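PDB 6OYC: glycosylation Associate Protein 1 from Streptococcus agalactiae serotype V, which probably acts with its partner proteins Gap2 and Gap3 in the glycosylation and export of adhesins through the accessory Sec system. Local coordinates for residues D78-I91 against Y146-L158. Residues are numbered along the deposited sequence; the frame is centred on the assembly and turned at random.
Sequences DDIQEIGNVRQQMI and YLFDDRGFLSSIL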
ATOM      1  N   ASP A  78      -6.334 -19.832   2.199  1.00 30.39           N
ATOM      2  CA  ASP A  78      -7.521 -20.338   1.507  1.00 31.81           C
ATOM      3  C   ASP A  78      -7.474 -21.864   1.387  1.00 33.59           C
ATOM      4  O   ASP A  78      -8.467 -22.558   1.638  1.00 34.66           O
ATOM      5  CB  ASP A  78      -7.628 -19.697   0.119  1.00 31.22           C
ATOM      6  CG  ASP A  78      -8.290 -18.310   0.140  1.00 32.32           C
ATOM      7  OD1 ASP A  78      -8.328 -17.628   1.189  1.00 29.83           O
ATOM      8  OD2 ASP A  78      -8.771 -17.896  -0.924  1.00 31.71           O
ATOM      9  N   ASP A  79      -6.319 -22.394   0.991  1.00 33.35           N
ATOM     10  CA  ASP A  79      -6.103 -23.839   0.901  1.00 31.42           C
ATOM     11  C   ASP A  79      -6.299 -24.512   2.259  1.00 30.42           C
ATOM     12  O   ASP A  79      -7.103 -25.437   2.406  1.00 30.86           O
ATOM     13  CB  ASP A  79      -4.686 -24.065   0.370  1.00 34.08           C
ATOM     14  CG  ASP A  79      -4.374 -25.522   0.066  1.00 38.31           C
ATOM     15  OD1 ASP A  79      -5.136 -26.426   0.455  1.00 39.86           O
ATOM     16  OD2 ASP A  79      -3.325 -25.751  -0.569  1.00 37.63           O
ATOM     17  N   ILE A  80      -5.555 -24.057   3.265  1.00 32.14           N
ATOM     18  CA  ILE A  80      -5.717 -24.573   4.621  1.00 30.52           C
ATOM     19  C   ILE A  80      -7.185 -24.581   5.026  1.00 34.30           C
ATOM     20  O   ILE A  80      -7.719 -25.603   5.471  1.00 33.65           O
ATOM     21  CB  ILE A  80      -4.880 -23.740   5.600  1.00 30.60           C
ATOM     22  CG1 ILE A  80      -3.404 -23.864   5.244  1.00 31.16           C
ATOM     23  CG2 ILE A  80      -5.167 -24.146   7.047  1.00 30.35           C
ATOM     24  CD1 ILE A  80      -2.523 -23.009   6.113  1.00 29.86           C
ATOM     25  N   GLN A  81      -7.857 -23.440   4.880  1.00 32.19           N
ATOM     26  CA  GLN A  81      -9.185 -23.277   5.455  1.00 31.63           C
ATOM     27  C   GLN A  81     -10.292 -23.922   4.630  1.00 33.91           C
ATOM     28  O   GLN A  81     -11.454 -23.801   5.023  1.00 31.45           O
ATOM     29  CB  GLN A  81      -9.492 -21.788   5.649  1.00 28.86           C
ATOM     30  CG  GLN A  81      -8.667 -21.120   6.745  1.00 26.18           C
ATOM     31  CD  GLN A  81      -8.978 -19.652   6.856  1.00 29.28           C
ATOM     32  OE1 GLN A  81      -8.213 -18.808   6.364  1.00 27.19           O
ATOM     33  NE2 GLN A  81     -10.129 -19.325   7.474  1.00 25.52           N
ATOM     34  N   GLU A  82      -9.967 -24.583   3.508  1.00 33.29           N
ATOM     35  CA  GLU A  82     -10.947 -25.336   2.700  1.00 36.44           C
ATOM     36  C   GLU A  82     -12.044 -24.421   2.174  1.00 38.60           C
ATOM     37  O   GLU A  82     -13.232 -24.764   2.181  1.00 35.83           O
ATOM     38  CB  GLU A  82     -11.550 -26.511   3.478  1.00 32.32           C
ATOM     39  CG  GLU A  82     -10.521 -27.561   3.805  1.00 40.07           C
ATOM     40  CD  GLU A  82     -11.052 -28.680   4.687  1.00 43.65           C
ATOM     41  OE1 GLU A  82     -12.286 -28.774   4.893  1.00 40.35           O
ATOM     42  OE2 GLU A  82     -10.213 -29.455   5.185  1.00 40.30           O
ATOM     43  N   ILE A  83     -11.642 -23.236   1.728  1.00 36.01           N
ATOM     44  CA  ILE A  83     -12.630 -22.261   1.301  1.00 36.64           C
ATOM     45  C   ILE A  83     -13.210 -22.636  -0.063  1.00 37.42           C
ATOM     46  O   ILE A  83     -14.432 -22.648  -0.243  1.00 40.66           O
ATOM     47  CB  ILE A  83     -12.011 -20.851   1.349  1.00 33.14           C
ATOM     48  CG1 ILE A  83     -11.950 -20.413   2.820  1.00 32.25           C
ATOM     49  CG2 ILE A  83     -12.813 -19.847   0.528  1.00 28.13           C
ATOM     50  CD1 ILE A  83     -10.813 -19.493   3.127  1.00 34.79           C
ATOM     51  N   GLY A  84     -12.366 -23.005  -1.026  1.00 35.11           N
ATOM     52  CA  GLY A  84     -12.951 -23.444  -2.286  1.00 35.29           C
ATOM     53  C   GLY A  84     -13.641 -22.300  -3.010  1.00 42.03           C
ATOM     54  O   GLY A  84     -13.295 -21.125  -2.868  1.00 46.57           O
ATOM     55  N   ASN A  85     -14.643 -22.640  -3.799  1.00 43.66           N
ATOM     56  CA  ASN A  85     -15.323 -21.622  -4.590  1.00 45.44           C
ATOM     57  C   ASN A  85     -16.631 -21.217  -3.907  1.00 41.13           C
ATOM     58  O   ASN A  85     -17.728 -21.561  -4.327  1.00 46.66           O
ATOM     59  CB  ASN A  85     -15.544 -22.139  -6.005  1.00 45.31           C
ATOM     60  CG  ASN A  85     -16.336 -21.174  -6.850  1.00 46.90           C
ATOM     61  OD1 ASN A  85     -16.088 -19.971  -6.844  1.00 50.81           O
ATOM     62  ND2 ASN A  85     -17.288 -21.713  -7.618  1.00 51.86           N
ATOM     63  N   VAL A  86     -16.477 -20.450  -2.829  1.00 39.78           N
ATOM     64  CA  VAL A  86     -17.597 -20.101  -1.963  1.00 35.93           C
ATOM     65  C   VAL A  86     -18.493 -19.081  -2.650  1.00 36.60           C
ATOM     66  O   VAL A  86     -18.016 -18.186  -3.360  1.00 38.83           O
ATOM     67  CB  VAL A  86     -17.064 -19.560  -0.625  1.00 38.35           C
ATOM     68  CG1 VAL A  86     -16.310 -18.248  -0.835  1.00 33.06           C
ATOM     69  CG2 VAL A  86     -18.199 -19.338   0.350  1.00 42.05           C
ATOM     70  N   ARG A  87     -19.802 -19.223  -2.463  1.00 38.09           N
ATOM     71  CA  ARG A  87     -20.735 -18.193  -2.915  1.00 40.55           C
ATOM     72  C   ARG A  87     -20.493 -16.896  -2.131  1.00 36.15           C
ATOM     73  O   ARG A  87     -20.503 -16.896  -0.892  1.00 37.53           O
ATOM     74  CB  ARG A  87     -22.179 -18.674  -2.744  1.00 37.48           C
ATOM     75  CG  ARG A  87     -23.229 -17.593  -3.043  1.00 44.66           C
ATOM     76  CD  ARG A  87     -24.686 -18.088  -2.946  1.00 45.68           C
ATOM     77  NE  ARG A  87     -25.150 -18.240  -1.567  1.00 45.47           N
ATOM     78  CZ  ARG A  87     -25.529 -17.240  -0.773  1.00 51.58           C
ATOM     79  NH1 ARG A  87     -25.498 -15.969  -1.204  1.00 43.72           N
ATOM     80  NH2 ARG A  87     -25.929 -17.514   0.469  1.00 51.94           N
ATOM     81  N   GLN A  88     -20.362 -15.801  -2.819  1.00 34.76           N
ATOM     82  CA  GLN A  88     -20.168 -14.509  -2.217  1.00 35.46           C
ATOM     83  C   GLN A  88     -21.395 -14.050  -1.468  1.00 35.33           C
ATOM     84  O   GLN A  88     -22.457 -14.162  -1.946  1.00 38.25           O
ATOM     85  CB  GLN A  88     -19.970 -13.499  -3.324  1.00 34.50           C
ATOM     86  CG  GLN A  88     -18.645 -12.795  -3.426  1.00 40.11           C
ATOM     87  CD  GLN A  88     -18.000 -12.877  -4.828  1.00 45.82           C
ATOM     88  OE1 GLN A  88     -18.579 -12.497  -5.838  1.00 54.76           O
ATOM     89  NE2 GLN A  88     -16.785 -13.403  -4.868  1.00 50.08           N
ATOM     90  N   GLN A  89     -21.246 -13.546  -0.278  1.00 31.44           N
ATOM     91  CA  GLN A  89     -22.372 -12.991   0.457  1.00 31.84           C
ATOM     92  C   GLN A  89     -22.025 -11.574   0.878  1.00 30.98           C
ATOM     93  O   GLN A  89     -20.860 -11.263   1.129  1.00 34.02           O
ATOM     94  CB  GLN A  89     -22.714 -13.810   1.728  1.00 30.11           C
ATOM     95  CG  GLN A  89     -23.294 -15.185   1.510  1.00 32.26           C
ATOM     96  CD  GLN A  89     -23.418 -15.953   2.831  1.00 38.58           C
ATOM     97  OE1 GLN A  89     -24.455 -15.891   3.498  1.00 39.58           O
ATOM     98  NE2 GLN A  89     -22.347 -16.643   3.231  1.00 31.43           N
ATOM     99  N   MET A  90     -23.050 -10.726   0.994  1.00 29.90           N
ATOM    100  CA  MET A  90     -22.890  -9.325   1.394  1.00 32.58           C
ATOM    101  C   MET A  90     -23.452  -9.178   2.803  1.00 30.18           C
ATOM    102  O   MET A  90     -24.658  -9.019   2.982  1.00 28.58           O
ATOM    103  CB  MET A  90     -23.595  -8.388   0.417  1.00 27.13           C
ATOM    104  CG  MET A  90     -23.421  -8.783  -1.048  1.00 29.94           C
ATOM    105  SD  MET A  90     -21.680  -8.816  -1.542  1.00 41.98           S
ATOM    106  CE  MET A  90     -21.055  -7.232  -0.945  1.00 30.11           C
ATOM    107  N   ILE A  91     -22.581  -9.222   3.802  1.00 29.32           N
ATOM    108  CA  ILE A  91     -23.036  -9.268   5.186  1.00 32.05           C
ATOM    109  C   ILE A  91     -23.514  -7.890   5.631  1.00 32.69           C
ATOM    110  O   ILE A  91     -22.758  -6.914   5.585  1.00 32.40           O
ATOM    111  CB  ILE A  91     -21.932  -9.778   6.119  1.00 33.09           C
ATOM    112  CG1 ILE A  91     -21.456 -11.167   5.695  1.00 35.45           C
ATOM    113  CG2 ILE A  91     -22.456  -9.783   7.562  1.00 33.09           C
ATOM    114  CD1 ILE A  91     -20.218 -11.607   6.431  1.00 32.37           C
ATOM    115  N   TYR A 146     -14.327 -11.107  15.687  1.00 30.04           N
ATOM    116  CA  TYR A 146     -14.803 -11.832  14.516  1.00 29.83           C
ATOM    117  C   TYR A 146     -14.163 -11.229  13.275  1.00 29.27           C
ATOM    118  O   TYR A 146     -14.357 -10.044  13.012  1.00 31.81           O
ATOM    119  CB  TYR A 146     -16.317 -11.725  14.397  1.00 27.79           C
ATOM    120  CG  TYR A 146     -17.111 -12.471  15.442  1.00 34.31           C
ATOM    121  CD1 TYR A 146     -17.407 -11.882  16.670  1.00 31.82           C
ATOM    122  CD2 TYR A 146     -17.611 -13.745  15.186  1.00 30.40           C
ATOM    123  CE1 TYR A 146     -18.156 -12.552  17.621  1.00 31.50           C
ATOM    124  CE2 TYR A 146     -18.356 -14.429  16.134  1.00 30.57           C
ATOM    125  CZ  TYR A 146     -18.623 -13.832  17.348  1.00 31.78           C
ATOM    126  OH  TYR A 146     -19.367 -14.495  18.292  1.00 31.71           O
ATOM    127  N   LEU A 147     -13.403 -12.027  12.519  1.00 30.87           N
ATOM    128  CA  LEU A 147     -12.761 -11.578  11.277  1.00 30.98           C
ATOM    129  C   LEU A 147     -13.549 -12.125  10.097  1.00 32.74           C
ATOM    130  O   LEU A 147     -13.654 -13.348   9.934  1.00 31.07           O
ATOM    131  CB  LEU A 147     -11.324 -12.074  11.131  1.00 29.68           C
ATOM    132  CG  LEU A 147     -10.109 -11.453  11.796  1.00 35.84           C
ATOM    133  CD1 LEU A 147      -9.978  -9.970  11.419  1.00 41.19           C
ATOM    134  CD2 LEU A 147     -10.180 -11.678  13.319  1.00 35.91           C
ATOM    135  N   PHE A 148     -14.058 -11.238   9.263  1.00 28.16           N
ATOM    136  CA  PHE A 148     -14.854 -11.642   8.118  1.00 30.74           C
ATOM    137  C   PHE A 148     -14.009 -11.571   6.858  1.00 30.75           C
ATOM    138  O   PHE A 148     -13.266 -10.605   6.658  1.00 32.01           O
ATOM    139  CB  PHE A 148     -16.099 -10.762   7.992  1.00 28.46           C
ATOM    140  CG  PHE A 148     -17.050 -10.927   9.141  1.00 31.87           C
ATOM    141  CD1 PHE A 148     -18.035 -11.916   9.104  1.00 28.11           C
ATOM    142  CD2 PHE A 148     -16.947 -10.117  10.275  1.00 29.15           C
ATOM    143  CE1 PHE A 148     -18.909 -12.080  10.158  1.00 26.40           C
ATOM    144  CE2 PHE A 148     -17.820 -10.288  11.344  1.00 28.12           C
ATOM    145  CZ  PHE A 148     -18.802 -11.268  11.284  1.00 27.78           C
ATOM    146  N   ASP A 149     -14.108 -12.615   6.041  1.00 29.18           N
ATOM    147  CA  ASP A 149     -13.573 -12.634   4.689  1.00 27.61           C
ATOM    148  C   ASP A 149     -14.408 -11.716   3.811  1.00 29.68           C
ATOM    149  O   ASP A 149     -15.618 -11.563   4.018  1.00 28.14           O
ATOM    150  CB  ASP A 149     -13.618 -14.072   4.139  1.00 30.22           C
ATOM    151  CG  ASP A 149     -12.730 -14.287   2.904  1.00 31.50           C
ATOM    152  OD1 ASP A 149     -13.166 -13.926   1.782  1.00 29.10           O
ATOM    153  OD2 ASP A 149     -11.606 -14.837   3.067  1.00 27.48           O
ATOM    154  N   ASP A 150     -13.767 -11.106   2.810  1.00 31.74           N
ATOM    155  CA  ASP A 150     -14.545 -10.248   1.913  1.00 28.96           C
ATOM    156  C   ASP A 150     -15.493 -11.032   1.015  1.00 28.33           C
ATOM    157  O   ASP A 150     -16.293 -10.423   0.314  1.00 29.16           O
ATOM    158  CB  ASP A 150     -13.631  -9.353   1.067  1.00 26.96           C
ATOM    159  CG  ASP A 150     -12.734 -10.129   0.101  1.00 29.78           C
ATOM    160  OD1 ASP A 150     -13.168 -11.145  -0.481  1.00 32.06           O
ATOM    161  OD2 ASP A 150     -11.580  -9.686  -0.124  1.00 30.70           O
ATOM    162  N   ARG A 151     -15.410 -12.356   0.993  1.00 32.18           N
ATOM    163  CA  ARG A 151     -16.443 -13.149   0.335  1.00 32.81           C
ATOM    164  C   ARG A 151     -17.688 -13.320   1.218  1.00 27.75           C
ATOM    165  O   ARG A 151     -18.648 -13.970   0.800  1.00 29.54           O
ATOM    166  CB  ARG A 151     -15.879 -14.495  -0.122  1.00 27.12           C
ATOM    167  CG  ARG A 151     -14.894 -14.363  -1.292  1.00 30.06           C
ATOM    168  CD  ARG A 151     -13.941 -15.557  -1.439  1.00 26.43           C
ATOM    169  NE  ARG A 151     -13.036 -15.716  -0.300  1.00 29.55           N
ATOM    170  CZ  ARG A 151     -11.901 -16.416  -0.335  1.00 29.08           C
ATOM    171  NH1 ARG A 151     -11.530 -17.026  -1.453  1.00 26.41           N
ATOM    172  NH2 ARG A 151     -11.134 -16.500   0.749  1.00 29.39           N
ATOM    173  N   GLY A 152     -17.692 -12.722   2.405  1.00 27.81           N
ATOM    174  CA  GLY A 152     -18.863 -12.698   3.257  1.00 29.96           C
ATOM    175  C   GLY A 152     -19.126 -13.952   4.065  1.00 33.55           C
ATOM    176  O   GLY A 152     -20.288 -14.315   4.260  1.00 32.26           O
ATOM    177  N   PHE A 153     -18.080 -14.640   4.528  1.00 30.36           N
ATOM    178  CA  PHE A 153     -18.211 -15.696   5.522  1.00 29.16           C
ATOM    179  C   PHE A 153     -17.325 -15.351   6.714  1.00 26.58           C
ATOM    180  O   PHE A 153     -16.432 -14.500   6.615  1.00 26.20           O
ATOM    181  CB  PHE A 153     -17.843 -17.074   4.937  1.00 27.13           C
ATOM    182  CG  PHE A 153     -16.405 -17.195   4.506  1.00 26.10           C
ATOM    183  CD1 PHE A 153     -15.422 -17.574   5.414  1.00 25.85           C
ATOM    184  CD2 PHE A 153     -16.038 -16.935   3.192  1.00 28.60           C
ATOM    185  CE1 PHE A 153     -14.085 -17.690   5.018  1.00 27.83           C
ATOM    186  CE2 PHE A 153     -14.704 -17.045   2.788  1.00 30.37           C
ATOM    187  CZ  PHE A 153     -13.727 -17.425   3.713  1.00 28.31           C
ATOM    188  N   LEU A 154     -17.568 -16.014   7.852  1.00 27.95           N
ATOM    189  CA  LEU A 154     -16.699 -15.849   9.028  1.00 26.04           C
ATOM    190  C   LEU A 154     -15.405 -16.629   8.811  1.00 25.66           C
ATOM    191  O   LEU A 154     -15.431 -17.854   8.772  1.00 26.00           O
ATOM    192  CB  LEU A 154     -17.390 -16.326  10.303  1.00 26.56           C
ATOM    193  CG  LEU A 154     -16.577 -16.172  11.610  1.00 29.10           C
ATOM    194  CD1 LEU A 154     -16.166 -14.719  11.892  1.00 24.18           C
ATOM    195  CD2 LEU A 154     -17.368 -16.716  12.762  1.00 23.50           C
ATOM    196  N   SER A 155     -14.274 -15.921   8.684  1.00 25.95           N
ATOM    197  CA  SER A 155     -12.975 -16.525   8.418  1.00 26.26           C
ATOM    198  C   SER A 155     -12.259 -16.984   9.683  1.00 28.84           C
ATOM    199  O   SER A 155     -11.645 -18.057   9.687  1.00 28.72           O
ATOM    200  CB  SER A 155     -12.072 -15.547   7.653  1.00 27.07           C
ATOM    201  OG  SER A 155     -10.816 -16.145   7.337  1.00 28.13           O
ATOM    202  N   SER A 156     -12.319 -16.206  10.761  1.00 25.36           N
ATOM    203  CA  SER A 156     -11.626 -16.606  11.974  1.00 26.06           C
ATOM    204  C   SER A 156     -12.178 -15.835  13.173  1.00 28.03           C
ATOM    205  O   SER A 156     -12.856 -14.816  13.023  1.00 27.25           O
ATOM    206  CB  SER A 156     -10.106 -16.409  11.822  1.00 27.98           C
ATOM    207  OG  SER A 156      -9.723 -15.038  11.877  1.00 28.96           O
ATOM    208  N   ILE A 157     -11.879 -16.346  14.375  1.00 28.71           N
ATOM    209  CA  ILE A 157     -12.205 -15.677  15.636  1.00 26.40           C
ATOM    210  C   ILE A 157     -10.944 -15.596  16.472  1.00 28.60           C
ATOM    211  O   ILE A 157     -10.285 -16.615  16.703  1.00 28.82           O
ATOM    212  CB  ILE A 157     -13.288 -16.403  16.453  1.00 28.51           C
ATOM    213  CG1 ILE A 157     -14.562 -16.612  15.654  1.00 29.07           C
ATOM    214  CG2 ILE A 157     -13.606 -15.631  17.712  1.00 28.33           C
ATOM    215  CD1 ILE A 157     -15.479 -17.598  16.333  1.00 32.08           C
ATOM    216  N   LEU A 158     -10.629 -14.400  16.949  1.00 28.57           N
ATOM    217  CA  LEU A 158      -9.479 -14.169  17.813  1.00 30.56           C
ATOM    218  C   LEU A 158     -10.005 -14.040  19.241  1.00 30.65           C
ATOM    219  O   LEU A 158     -10.743 -13.100  19.546  1.00 30.49           O
ATOM    220  CB  LEU A 158      -8.722 -12.911  17.368  1.00 30.02           C
ATOM    221  CG  LEU A 158      -7.236 -12.827  17.740  1.00 31.58           C
ATOM    222  CD1 LEU A 158      -6.495 -11.697  17.011  1.00 28.99           C
ATOM    223  CD2 LEU A 158      -7.074 -12.693  19.259  1.00 31.29           C
TER
HETATM  224  O   HOH W   1     -13.047 -18.366  -3.506  1.00 36.23           O
HETATM  225  O   HOH W   2     -19.794 -16.523   1.666  1.00 31.81           O
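Gln89 N gives a hydrogen bond to Arg151 O (2.8 Å), joining the extended chain that follows helix 76-80 to the type I turn Asp149-Gly152, which links antiparallel strands 141-148 and 154-161. Gly152 suits the turn's last position: its phi is positive, and its bare CA lies 3.3 Å from Gln89 O in a CA-H...O contact.

Arg151 carries the contact between two aspartates. A bend at chi3 (-64°) turns its guanidinium toward the helix, where NH1 and NH2 meet Asp78 end-on, NH1 to OD2 at 2.9 Å and NH2 to OD1 at 3.1 Å. Both nitrogens come in about 40° above the carboxylate plane, while Asp78 lies at the edge of the guanidinium, close to its plane. Asp149 takes the side of the same group, NE reaching OD1 at 2.7 Å and NH2 reaching OD2; OD1 also accepts Arg151 N, closing an Asx turn. Ile83 CG2 covers one guanidinium face, while Val86 CG1 packs on Arg151 CD at 3.6 Å; branched aliphatic side chains suit this place because they pack on the arginine without competing for its hydrogen bonds.

Ile83 CG1 also meets Phe153 CZ (3.6 Å), and Ile91 CD1 touches Phe148. Nearer the helix, Gln81 NE2 donates to Ser155 OG (3.3 Å) as well as to Leu171 O, and Tyr55 binds that hydroxyl too.

One water bridges Gly84 O and Arg151 NH1; another joins Arg87 O, Gln89 NE2 and Arg151 O. With every guanidinium nitrogen bonded and two carboxylates beside it, buried Arg151 probably stays charged, tying helix 76-80 to the hairpin of the antiparallel sheet.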